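Local coordinates for polysaccharide Lyase Family 6 (Bacteroides cellulosilyticus, PDB 6QPS), which is an alginate lyase specific for mannuronic acid, a calcium-binding enzyme of the human gut microbiota that probably cleaves its polymer by beta-elimination, at residues 43-56 against 72-84. Numbering follows the deposited sequence.
Sequences LQPGDAVVLKDGTY and KPIVWRAENPGKA
Strands 48-51 and 74-78 run parallel, their axes 4.6 Å apart and 8° from alignment, and backbone hydrogen bonds alternate between them from Val75 N to Asp47 O through to Glu79 N to Leu51 O. Beyond the corner, Gly54 N to Lys83 O resumes the pairing, as expected of successive coils in the parallel beta-helix of this family. On the face bearing Val49 and Leu51, the indole of Trp76 presents its edge to Leu51, whose CD1 lies in the ring plane 3.3 Å from Trp76 NE1; this buried N-H has no hydrogen-bond partner. Leu51 also reaches Tyr56, CD2 sitting 3.9 Å above the centre of the phenol ring. On the other face, Val50 CG2 sits over one face of the Arg77 guanidinium, above its centre, while Val50 CG1 touches Glu79 CB at 3.6 Å. At the corner, Glu79 stretches out, CG anti to the backbone N (chi1 -177°), and its OE1 receives Lys52 NZ on the syn lone pair at 3.1 Å. The same oxygen accepts a hydrogen bond from a water that in turn accepts one from Asp53 N. Replacing Glu79 with an alanine would probably leave the Lys52 ammonium without its mate and that water less firmly held. Asn80 ND2 donates almost straight to Asp53 OD1 at 2.8 Å, the amide turned steeply against the carboxylate. The pair of strands lies near the N-terminal end of the solenoid: strand 23-26 flanks 48-51, strand 99-111 pairs in parallel with the other edge of 74-78, and helix 31-40 covers Val49, Leu51 and Trp76 through Leu38 and Met34.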
loop_
_atom_site.group_PDB
_atom_site.type_symbol
_atom_site.label_atom_id
_atom_site.label_comp_id
_atom_site.label_asym_id
_atom_site.label_seq_id
_atom_site.Cartn_x
_atom_site.Cartn_y
_atom_site.Cartn_z
ATOM N N LEU A 43 29.796 -13.955 -5.584
ATOM C CA LEU A 43 28.788 -14.988 -5.788
ATOM C C LEU A 43 28.404 -15.067 -7.267
ATOM O O LEU A 43 28.380 -14.060 -7.987
ATOM C CB LEU A 43 27.551 -14.698 -4.943
ATOM C CG LEU A 43 27.715 -14.869 -3.428
ATOM C CD1 LEU A 43 26.613 -14.239 -2.634
ATOM C CD2 LEU A 43 27.823 -16.376 -3.113
ATOM N N GLN A 44 28.132 -16.282 -7.722
ATOM C CA GLN A 44 27.786 -16.543 -9.112
ATOM C C GLN A 44 26.344 -17.025 -9.243
ATOM O O GLN A 44 25.741 -17.483 -8.264
ATOM C CB GLN A 44 28.725 -17.608 -9.687
ATOM C CG GLN A 44 30.195 -17.214 -9.645
ATOM C CD GLN A 44 30.478 -15.935 -10.411
ATOM O OE1 GLN A 44 30.064 -15.777 -11.558
ATOM N NE2 GLN A 44 31.176 -15.008 -9.773
ATOM N N PRO A 45 25.764 -16.936 -10.446
ATOM C CA PRO A 45 24.364 -17.350 -10.639
ATOM C C PRO A 45 24.105 -18.750 -10.109
ATOM O O PRO A 45 24.857 -19.687 -10.376
ATOM C CB PRO A 45 24.176 -17.276 -12.160
ATOM C CG PRO A 45 25.145 -16.193 -12.601
ATOM C CD PRO A 45 26.358 -16.394 -11.688
ATOM N N GLY A 46 23.013 -18.886 -9.362
ATOM C CA GLY A 46 22.651 -20.156 -8.779
ATOM C C GLY A 46 23.284 -20.453 -7.439
ATOM O O GLY A 46 22.869 -21.417 -6.781
ATOM N N ASP A 47 24.275 -19.671 -7.012
ATOM C CA ASP A 47 24.868 -19.905 -5.706
ATOM C C ASP A 47 23.870 -19.522 -4.614
ATOM O O ASP A 47 22.955 -18.719 -4.830
ATOM C CB ASP A 47 26.105 -19.028 -5.485
ATOM C CG ASP A 47 27.325 -19.480 -6.272
ATOM O OD1 ASP A 47 27.294 -20.543 -6.929
ATOM O OD2 ASP A 47 28.337 -18.747 -6.224
ATOM N N ALA A 48 24.068 -20.086 -3.424
ATOM C CA ALA A 48 23.230 -19.765 -2.275
ATOM C C ALA A 48 24.099 -19.540 -1.048
ATOM O O ALA A 48 25.071 -20.266 -0.820
ATOM C CB ALA A 48 22.203 -20.882 -1.996
ATOM N N VAL A 49 23.742 -18.524 -0.269
ATOM C CA VAL A 49 24.271 -18.293 1.076
ATOM C C VAL A 49 23.202 -18.776 2.047
ATOM O O VAL A 49 22.090 -18.246 2.057
ATOM C CB VAL A 49 24.591 -16.805 1.293
ATOM C CG1 VAL A 49 24.945 -16.537 2.743
ATOM C CG2 VAL A 49 25.730 -16.363 0.344
ATOM N N VAL A 50 23.531 -19.789 2.844
ATOM C CA VAL A 50 22.559 -20.551 3.629
ATOM C C VAL A 50 22.901 -20.413 5.105
ATOM O O VAL A 50 24.024 -20.727 5.517
ATOM C CB VAL A 50 22.588 -22.040 3.238
ATOM C CG1 VAL A 50 21.572 -22.841 4.049
ATOM C CG2 VAL A 50 22.369 -22.226 1.735
ATOM N N LEU A 51 21.927 -19.970 5.898
ATOM C CA LEU A 51 22.123 -19.722 7.326
ATOM C C LEU A 51 21.520 -20.860 8.148
ATOM O O LEU A 51 20.311 -21.108 8.088
ATOM C CB LEU A 51 21.480 -18.388 7.709
ATOM C CG LEU A 51 22.307 -17.129 7.427
ATOM C CD1 LEU A 51 22.798 -17.087 5.994
ATOM C CD2 LEU A 51 21.505 -15.885 7.782
ATOM N N LYS A 52 22.360 -21.529 8.926
ATOM C CA LYS A 52 21.904 -22.550 9.862
ATOM C C LYS A 52 21.037 -21.927 10.956
ATOM O O LYS A 52 21.063 -20.712 11.199
ATOM C CB LYS A 52 23.109 -23.282 10.459
ATOM C CG LYS A 52 23.954 -24.008 9.403
ATOM C CD LYS A 52 24.966 -24.967 10.031
ATOM C CE LYS A 52 24.290 -26.239 10.518
ATOM N NZ LYS A 52 23.731 -27.041 9.388
ATOM N N ASP A 53 20.224 -22.774 11.592
ATOM C CA ASP A 53 19.317 -22.312 12.636
ATOM C C ASP A 53 20.077 -21.504 13.684
ATOM O O ASP A 53 21.113 -21.945 14.198
ATOM C CB ASP A 53 18.647 -23.494 13.344
ATOM C CG ASP A 53 17.797 -24.362 12.437
ATOM O OD1 ASP A 53 17.685 -24.094 11.232
ATOM O OD2 ASP A 53 17.227 -25.348 12.958
ATOM N N GLY A 54 19.527 -20.353 14.043
ATOM C CA GLY A 54 20.110 -19.542 15.095
ATOM C C GLY A 54 19.722 -18.088 14.929
ATOM O O GLY A 54 19.007 -17.716 13.998
ATOM N N THR A 55 20.225 -17.262 15.850
ATOM C CA THR A 55 19.983 -15.821 15.821
ATOM C C THR A 55 21.270 -15.092 15.467
ATOM O O THR A 55 22.318 -15.308 16.099
ATOM C CB THR A 55 19.413 -15.308 17.145
ATOM O OG1 THR A 55 18.174 -15.976 17.395
ATOM C CG2 THR A 55 19.166 -13.798 17.055
ATOM N N TYR A 56 21.177 -14.235 14.456
ATOM C CA TYR A 56 22.295 -13.492 13.893
ATOM C C TYR A 56 22.133 -12.052 14.362
ATOM O O TYR A 56 21.250 -11.333 13.882
ATOM C CB TYR A 56 22.267 -13.613 12.367
ATOM C CG TYR A 56 22.448 -15.040 11.885
ATOM C CD1 TYR A 56 21.438 -15.986 12.026
ATOM C CD2 TYR A 56 23.654 -15.460 11.354
ATOM C CE1 TYR A 56 21.625 -17.302 11.629
ATOM C CE2 TYR A 56 23.849 -16.763 10.950
ATOM C CZ TYR A 56 22.837 -17.685 11.090
ATOM O OH TYR A 56 23.050 -18.997 10.696
ATOM N N LYS A 72 18.313 -18.192 -12.710
ATOM C CA LYS A 72 19.425 -18.599 -11.848
ATOM C C LYS A 72 19.810 -17.441 -10.956
ATOM O O LYS A 72 20.925 -16.900 -11.056
ATOM C CB LYS A 72 20.634 -19.019 -12.684
ATOM C CG LYS A 72 20.435 -20.248 -13.527
ATOM C CD LYS A 72 21.752 -21.002 -13.655
ATOM C CE LYS A 72 22.285 -20.908 -15.055
ATOM N NZ LYS A 72 21.395 -21.643 -15.999
ATOM N N PRO A 73 18.920 -17.008 -10.066
ATOM C CA PRO A 73 19.282 -15.944 -9.132
ATOM C C PRO A 73 20.328 -16.415 -8.132
ATOM O O PRO A 73 20.565 -17.614 -7.946
ATOM C CB PRO A 73 17.964 -15.606 -8.420
ATOM C CG PRO A 73 17.168 -16.873 -8.485
ATOM C CD PRO A 73 17.535 -17.491 -9.839
ATOM N N ILE A 74 20.951 -15.434 -7.489
ATOM C CA ILE A 74 21.809 -15.654 -6.318
ATOM C C ILE A 74 20.931 -15.502 -5.079
ATOM O O ILE A 74 20.220 -14.499 -4.947
ATOM C CB ILE A 74 22.971 -14.638 -6.299
ATOM C CG1 ILE A 74 23.833 -14.794 -7.557
ATOM C CG2 ILE A 74 23.820 -14.810 -5.056
ATOM C CD1 ILE A 74 24.861 -13.662 -7.769
ATOM N N VAL A 75 20.963 -16.486 -4.175
ATOM C CA VAL A 75 19.971 -16.595 -3.106
ATOM C C VAL A 75 20.632 -16.504 -1.737
ATOM O O VAL A 75 21.673 -17.122 -1.500
ATOM C CB VAL A 75 19.200 -17.930 -3.222
ATOM C CG1 VAL A 75 18.204 -18.092 -2.067
ATOM C CG2 VAL A 75 18.494 -18.042 -4.579
ATOM N N TRP A 76 20.016 -15.736 -0.840
ATOM C CA TRP A 76 20.393 -15.662 0.570
ATOM C C TRP A 76 19.186 -16.171 1.341
ATOM O O TRP A 76 18.103 -15.592 1.228
ATOM C CB TRP A 76 20.723 -14.213 0.939
ATOM C CG TRP A 76 21.109 -13.990 2.387
ATOM C CD1 TRP A 76 21.568 -14.916 3.273
ATOM C CD2 TRP A 76 21.050 -12.746 3.095
ATOM N NE1 TRP A 76 21.800 -14.321 4.502
ATOM C CE2 TRP A 76 21.501 -12.985 4.404
ATOM C CE3 TRP A 76 20.697 -11.438 2.732
ATOM C CZ2 TRP A 76 21.580 -11.983 5.358
ATOM C CZ3 TRP A 76 20.775 -10.448 3.692
ATOM C CH2 TRP A 76 21.213 -10.730 4.985
ATOM N N ARG A 77 19.343 -17.276 2.070
ATOM C CA ARG A 77 18.187 -17.943 2.651
ATOM C C ARG A 77 18.538 -18.668 3.946
ATOM O O ARG A 77 19.701 -18.958 4.239
ATOM C CB ARG A 77 17.584 -18.956 1.663
ATOM C CG ARG A 77 18.476 -20.159 1.325
ATOM C CD ARG A 77 17.734 -21.129 0.392
ATOM N NE ARG A 77 18.593 -22.147 -0.188
ATOM C CZ ARG A 77 18.909 -23.289 0.416
ATOM N NH1 ARG A 77 18.447 -23.554 1.631
ATOM N NH2 ARG A 77 19.690 -24.167 -0.193
ATOM N N ALA A 78 17.495 -18.973 4.710
ATOM C CA ALA A 78 17.625 -19.875 5.845
ATOM C C ALA A 78 17.700 -21.320 5.367
ATOM O O ALA A 78 17.012 -21.709 4.416
ATOM C CB ALA A 78 16.410 -19.724 6.761
ATOM N N GLU A 79 18.511 -22.134 6.061
ATOM C CA GLU A 79 18.516 -23.567 5.788
ATOM C C GLU A 79 17.142 -24.169 6.058
ATOM O O GLU A 79 16.640 -24.986 5.276
ATOM C CB GLU A 79 19.590 -24.249 6.636
ATOM C CG GLU A 79 19.729 -25.746 6.381
ATOM C CD GLU A 79 20.863 -26.371 7.184
ATOM O OE1 GLU A 79 20.863 -26.243 8.422
ATOM O OE2 GLU A 79 21.755 -26.989 6.575
ATOM N N ASN A 80 16.516 -23.768 7.159
ATOM C CA ASN A 80 15.195 -24.249 7.546
ATOM C C ASN A 80 14.289 -23.031 7.654
ATOM O O ASN A 80 14.561 -22.137 8.477
ATOM C CB ASN A 80 15.276 -25.004 8.869
ATOM C CG ASN A 80 16.166 -26.218 8.769
ATOM O OD1 ASN A 80 15.916 -27.112 7.961
ATOM N ND2 ASN A 80 17.228 -26.242 9.564
ATOM N N PRO A 81 13.234 -22.928 6.845
ATOM C CA PRO A 81 12.474 -21.673 6.786
ATOM C C PRO A 81 12.055 -21.186 8.163
ATOM O O PRO A 81 11.494 -21.933 8.973
ATOM C CB PRO A 81 11.266 -22.027 5.912
ATOM C CG PRO A 81 11.764 -23.108 5.009
ATOM C CD PRO A 81 12.733 -23.925 5.880
ATOM N N GLY A 82 12.346 -19.916 8.426
ATOM C CA GLY A 82 11.952 -19.280 9.659
ATOM C C GLY A 82 12.880 -19.468 10.838
ATOM O O GLY A 82 12.660 -18.835 11.873
ATOM N N LYS A 83 13.891 -20.330 10.746
ATOM C CA LYS A 83 14.737 -20.617 11.898
ATOM C C LYS A 83 16.049 -19.841 11.894
ATOM O O LYS A 83 16.841 -19.991 12.830
ATOM C CB LYS A 83 15.001 -22.126 12.031
ATOM C CG LYS A 83 13.749 -22.990 11.904
ATOM C CD LYS A 83 12.771 -22.753 13.059
ATOM C CE LYS A 83 11.788 -23.917 13.203
ATOM N NZ LYS A 83 10.779 -23.677 14.278
ATOM N N ALA A 84 16.305 -19.041 10.863
ATOM C CA ALA A 84 17.391 -18.062 10.867
ATOM C C ALA A 84 16.808 -16.683 11.173
ATOM O O ALA A 84 16.093 -16.106 10.343
ATOM C CB ALA A 84 18.141 -18.043 9.539
HETATM O O HOH W 1 17.879 -22.209 9.203
HETATM O O HOH W 2 20.531 -25.579 10.891
#